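Effector protein Lem4 (lpg1101) (Legionella pneumophila subsp. pneumophila, PDB 6CGK) is a membrane-associated protein tyrosine phosphatase of the haloacid dehalogenase superfamily that is translocated by the bacterium as an effector and binds magnesium. Local coordinates at residues E53-K58 and L105-I110. The protein carries 1 engineered substitution. Numbering follows the deposited sequence.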
ATOM      1  N   GLU A  53     -10.153   0.961 -19.661  1.00 27.51           N
ATOM      2  CA  GLU A  53     -10.788  -0.338 -19.444  1.00 28.43           C
ATOM      3  C   GLU A  53     -11.197  -0.497 -17.988  1.00 30.64           C
ATOM      4  O   GLU A  53     -12.251  -1.062 -17.683  1.00 28.06           O
ATOM      5  CB  GLU A  53      -9.842  -1.476 -19.855  1.00 30.79           C
ATOM      6  CG  GLU A  53      -9.514  -1.505 -21.337  1.00 35.47           C
ATOM      7  CD  GLU A  53      -8.560  -2.628 -21.687  1.00 49.47           C
ATOM      8  OE1 GLU A  53      -7.355  -2.485 -21.419  1.00 50.24           O
ATOM      9  OE2 GLU A  53      -9.023  -3.664 -22.208  1.00 60.30           O
ATOM     10  N   ARG A  54     -10.351  -0.043 -17.069  1.00 26.10           N
ATOM     11  CA  ARG A  54     -10.689  -0.156 -15.658  1.00 23.67           C
ATOM     12  C   ARG A  54     -11.906   0.684 -15.296  1.00 24.07           C
ATOM     13  O   ARG A  54     -12.750   0.251 -14.510  1.00 27.23           O
ATOM     14  CB  ARG A  54      -9.466   0.241 -14.823  1.00 22.45           C
ATOM     15  CG  ARG A  54      -8.349  -0.784 -14.940  1.00 22.21           C
ATOM     16  CD  ARG A  54      -7.183  -0.426 -13.992  1.00 23.52           C
ATOM     17  NE  ARG A  54      -6.446   0.821 -14.276  1.00 23.70           N
ATOM     18  CZ  ARG A  54      -5.296   0.852 -14.956  1.00 26.62           C
ATOM     19  NH1 ARG A  54      -4.805  -0.269 -15.474  1.00 25.07           N
ATOM     20  NH2 ARG A  54      -4.599   2.007 -15.081  1.00 26.37           N
ATOM     21  N   MET A  55     -11.990   1.912 -15.815  1.00 24.42           N
ATOM     22  CA  MET A  55     -13.016   2.841 -15.350  1.00 26.89           C
ATOM     23  C   MET A  55     -14.415   2.358 -15.683  1.00 27.23           C
ATOM     24  O   MET A  55     -15.397   2.832 -15.090  1.00 30.00           O
ATOM     25  CB  MET A  55     -12.779   4.233 -15.947  1.00 29.39           C
ATOM     26  CG  MET A  55     -11.570   4.947 -15.287  1.00 37.18           C
ATOM     27  SD  MET A  55     -11.849   5.191 -13.510  1.00 43.14           S
ATOM     28  CE  MET A  55     -13.584   5.518 -13.588  1.00 27.59           C
ATOM     29  N   ARG A  56     -14.541   1.448 -16.644  1.00 28.18           N
ATOM     30  CA  ARG A  56     -15.868   0.921 -16.941  1.00 32.28           C
ATOM     31  C   ARG A  56     -16.462   0.153 -15.768  1.00 31.16           C
ATOM     32  O   ARG A  56     -17.693  -0.030 -15.721  1.00 33.99           O
ATOM     33  CB  ARG A  56     -15.767   0.016 -18.162  1.00 29.51           C
ATOM     34  CG  ARG A  56     -15.494   0.804 -19.399  1.00 32.71           C
ATOM     35  CD  ARG A  56     -15.655  -0.039 -20.650  1.00 42.25           C
ATOM     36  NE  ARG A  56     -15.280   0.784 -21.792  1.00 52.13           N
ATOM     37  CZ  ARG A  56     -14.149   0.632 -22.463  1.00 43.24           C
ATOM     38  NH1 ARG A  56     -13.320  -0.341 -22.126  1.00 40.46           N
ATOM     39  NH2 ARG A  56     -13.865   1.422 -23.476  1.00 48.33           N
ATOM     40  N   TYR A  57     -15.617  -0.345 -14.862  1.00 25.50           N
ATOM     41  CA  TYR A  57     -16.031  -1.059 -13.657  1.00 27.60           C
ATOM     42  C   TYR A  57     -16.414  -0.146 -12.491  1.00 28.13           C
ATOM     43  O   TYR A  57     -16.847  -0.659 -11.449  1.00 28.10           O
ATOM     44  CB  TYR A  57     -14.906  -2.027 -13.234  1.00 23.86           C
ATOM     45  CG  TYR A  57     -14.906  -3.207 -14.177  1.00 26.62           C
ATOM     46  CD1 TYR A  57     -14.289  -3.126 -15.428  1.00 27.60           C
ATOM     47  CD2 TYR A  57     -15.632  -4.368 -13.876  1.00 26.68           C
ATOM     48  CE1 TYR A  57     -14.335  -4.212 -16.323  1.00 25.82           C
ATOM     49  CE2 TYR A  57     -15.676  -5.459 -14.761  1.00 26.69           C
ATOM     50  CZ  TYR A  57     -15.038  -5.360 -15.985  1.00 27.62           C
ATOM     51  OH  TYR A  57     -15.114  -6.412 -16.875  1.00 29.40           O
ATOM     52  N   LYS A  58     -16.310   1.182 -12.626  1.00 26.33           N
ATOM     53  CA  LYS A  58     -16.559   2.019 -11.461  1.00 28.67           C
ATOM     54  C   LYS A  58     -17.984   1.862 -10.949  1.00 28.44           C
ATOM     55  O   LYS A  58     -18.212   1.836  -9.732  1.00 33.91           O
ATOM     56  CB  LYS A  58     -16.289   3.488 -11.768  1.00 29.90           C
ATOM     57  CG  LYS A  58     -16.330   4.341 -10.489  1.00 32.58           C
ATOM     58  CD  LYS A  58     -15.953   5.811 -10.745  1.00 33.34           C
ATOM     59  CE  LYS A  58     -16.122   6.680  -9.495  1.00 30.14           C
ATOM     60  NZ  LYS A  58     -17.469   6.684  -8.888  1.00 31.52           N
ATOM     61  N   LEU A 105      -7.816   2.464  -6.667  1.00 26.04           N
ATOM     62  CA  LEU A 105      -7.243   3.804  -6.487  1.00 24.95           C
ATOM     63  C   LEU A 105      -7.877   4.809  -7.451  1.00 28.34           C
ATOM     64  O   LEU A 105      -8.244   5.931  -7.061  1.00 29.61           O
ATOM     65  CB  LEU A 105      -5.737   3.732  -6.679  1.00 25.93           C
ATOM     66  CG  LEU A 105      -5.015   2.872  -5.623  1.00 25.29           C
ATOM     67  CD1 LEU A 105      -3.546   2.602  -6.020  1.00 24.09           C
ATOM     68  CD2 LEU A 105      -5.097   3.520  -4.235  1.00 27.97           C
ATOM     69  N   GLU A 106      -7.985   4.444  -8.729  1.00 26.65           N
ATOM     70  CA  GLU A 106      -8.588   5.354  -9.707  1.00 26.85           C
ATOM     71  C   GLU A 106     -10.052   5.661  -9.401  1.00 27.85           C
ATOM     72  O   GLU A 106     -10.501   6.800  -9.564  1.00 28.31           O
ATOM     73  CB  GLU A 106      -8.434   4.780 -11.114  1.00 30.39           C
ATOM     74  CG  GLU A 106      -6.981   4.859 -11.577  1.00 26.77           C
ATOM     75  CD  GLU A 106      -6.621   3.866 -12.650  1.00 29.69           C
ATOM     76  OE1 GLU A 106      -7.511   3.078 -13.083  1.00 27.35           O
ATOM     77  OE2 GLU A 106      -5.430   3.869 -13.039  1.00 29.39           O
ATOM     78  N   PHE A 107     -10.830   4.644  -9.011  1.00 30.90           N
ATOM     79  CA  PHE A 107     -12.224   4.855  -8.652  1.00 31.90           C
ATOM     80  C   PHE A 107     -12.372   5.876  -7.542  1.00 28.62           C
ATOM     81  O   PHE A 107     -13.403   6.542  -7.450  1.00 31.86           O
ATOM     82  CB  PHE A 107     -12.872   3.539  -8.172  1.00 34.45           C
ATOM     83  CG  PHE A 107     -12.944   2.433  -9.204  1.00 30.96           C
ATOM     84  CD1 PHE A 107     -12.944   2.689 -10.568  1.00 30.46           C
ATOM     85  CD2 PHE A 107     -13.006   1.116  -8.771  1.00 29.09           C
ATOM     86  CE1 PHE A 107     -13.032   1.620 -11.502  1.00 28.47           C
ATOM     87  CE2 PHE A 107     -13.120   0.039  -9.690  1.00 26.04           C
ATOM     88  CZ  PHE A 107     -13.102   0.299 -11.048  1.00 27.75           C
ATOM     89  N   GLU A 108     -11.389   5.949  -6.640  1.00 28.86           N
ATOM     90  CA  GLU A 108     -11.423   6.876  -5.523  1.00 32.68           C
ATOM     91  C   GLU A 108     -10.665   8.168  -5.812  1.00 32.64           C
ATOM     92  O   GLU A 108     -10.496   8.995  -4.905  1.00 36.87           O
ATOM     93  CB  GLU A 108     -10.839   6.192  -4.282  1.00 36.37           C
ATOM     94  CG  GLU A 108     -11.559   4.900  -3.925  1.00 39.06           C
ATOM     95  CD  GLU A 108     -12.853   5.148  -3.203  1.00 45.98           C
ATOM     96  OE1 GLU A 108     -13.041   6.301  -2.780  1.00 44.82           O
ATOM     97  OE2 GLU A 108     -13.691   4.215  -3.058  1.00 34.89           O
ATOM     98  N   ASN A 109     -10.200   8.359  -7.046  1.00 32.85           N
ATOM     99  CA  ASN A 109      -9.518   9.595  -7.450  1.00 32.87           C
ATOM    100  C   ASN A 109      -8.258   9.816  -6.613  1.00 33.88           C
ATOM    101  O   ASN A 109      -7.930  10.952  -6.229  1.00 35.08           O
ATOM    102  CB  ASN A 109     -10.464  10.801  -7.392  1.00 33.92           C
ATOM    103  CG  ASN A 109      -9.994  11.961  -8.264  1.00 36.63           C
ATOM    104  OD1 ASN A 109      -9.248  11.777  -9.231  1.00 41.34           O
ATOM    105  ND2 ASN A 109     -10.453  13.147  -7.940  1.00 41.11           N
ATOM    106  N   ILE A 110      -7.558   8.722  -6.342  1.00 31.55           N
ATOM    107  CA  ILE A 110      -6.254   8.746  -5.676  1.00 31.81           C
ATOM    108  C   ILE A 110      -5.168   8.609  -6.724  1.00 31.67           C
ATOM    109  O   ILE A 110      -5.146   7.645  -7.493  1.00 33.96           O
ATOM    110  CB  ILE A 110      -6.138   7.621  -4.644  1.00 30.79           C
ATOM    111  CG1 ILE A 110      -7.194   7.795  -3.558  1.00 30.90           C
ATOM    112  CG2 ILE A 110      -4.708   7.617  -4.027  1.00 33.19           C
ATOM    113  CD1 ILE A 110      -7.449   6.513  -2.785  1.00 29.42           C
TER
HETATM  114  O   HOH W   1     -16.150   5.641  -6.116  1.00 44.37           O
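In this haloacid dehalogenase domain the small helices inserted between the first two strands of the parallel sheet pack on the end of helix 98-107, where Phe107 packs against the type I turn Met55-Lys58 and Glu106 pairs with Arg54. The Phe107 ring turns its CE1-CZ edge to the carbonyl oxygen of Arg54, 3.3 Å from CE1 to O and in the ring plane; that same oxygen accepts the backbone N-H of Tyr57. Lys58 lies over one face of the Phe107 ring, its CA 3.8 Å from the centroid in a CH-pi contact, and with CG anti to the backbone N (chi1 -171°) its chain runs on past the ring. NZ forms a salt bridge with Asp62 and also bonds, weakly, a water that donates to the Phe107 carbonyl oxygen. Met55 SD sits 4.0 Å from Phe107 CD1, an edge-on Met-aromatic contact, while Tyr57 CB meets Phe107 CZ at 3.7 Å. Leu45 of helix 40-46 and the Tyr61 ring also touch Phe107. Beside this cluster, Arg54 grips the Glu106 carboxylate side-on: NE donates to OE1 at 2.8 Å, nearly straight (170°), and NH2 to OE2 at 2.9 Å on its syn lone pair, more bent. The guanidinium and carboxylate planes are 32° apart; OE1 lies in the guanidinium plane while OE2 is tilted from it. His112 also bonds OE2, and Lys48 O takes NH1. Asn109, with positive phi, closes helix 98-107 in a Schellman motif. Two bonds from one guanidinium fix the carboxylate's rotation and probably favour its ionised form, while apolar contacts hold the neighbouring ring edge-on to a backbone carbonyl.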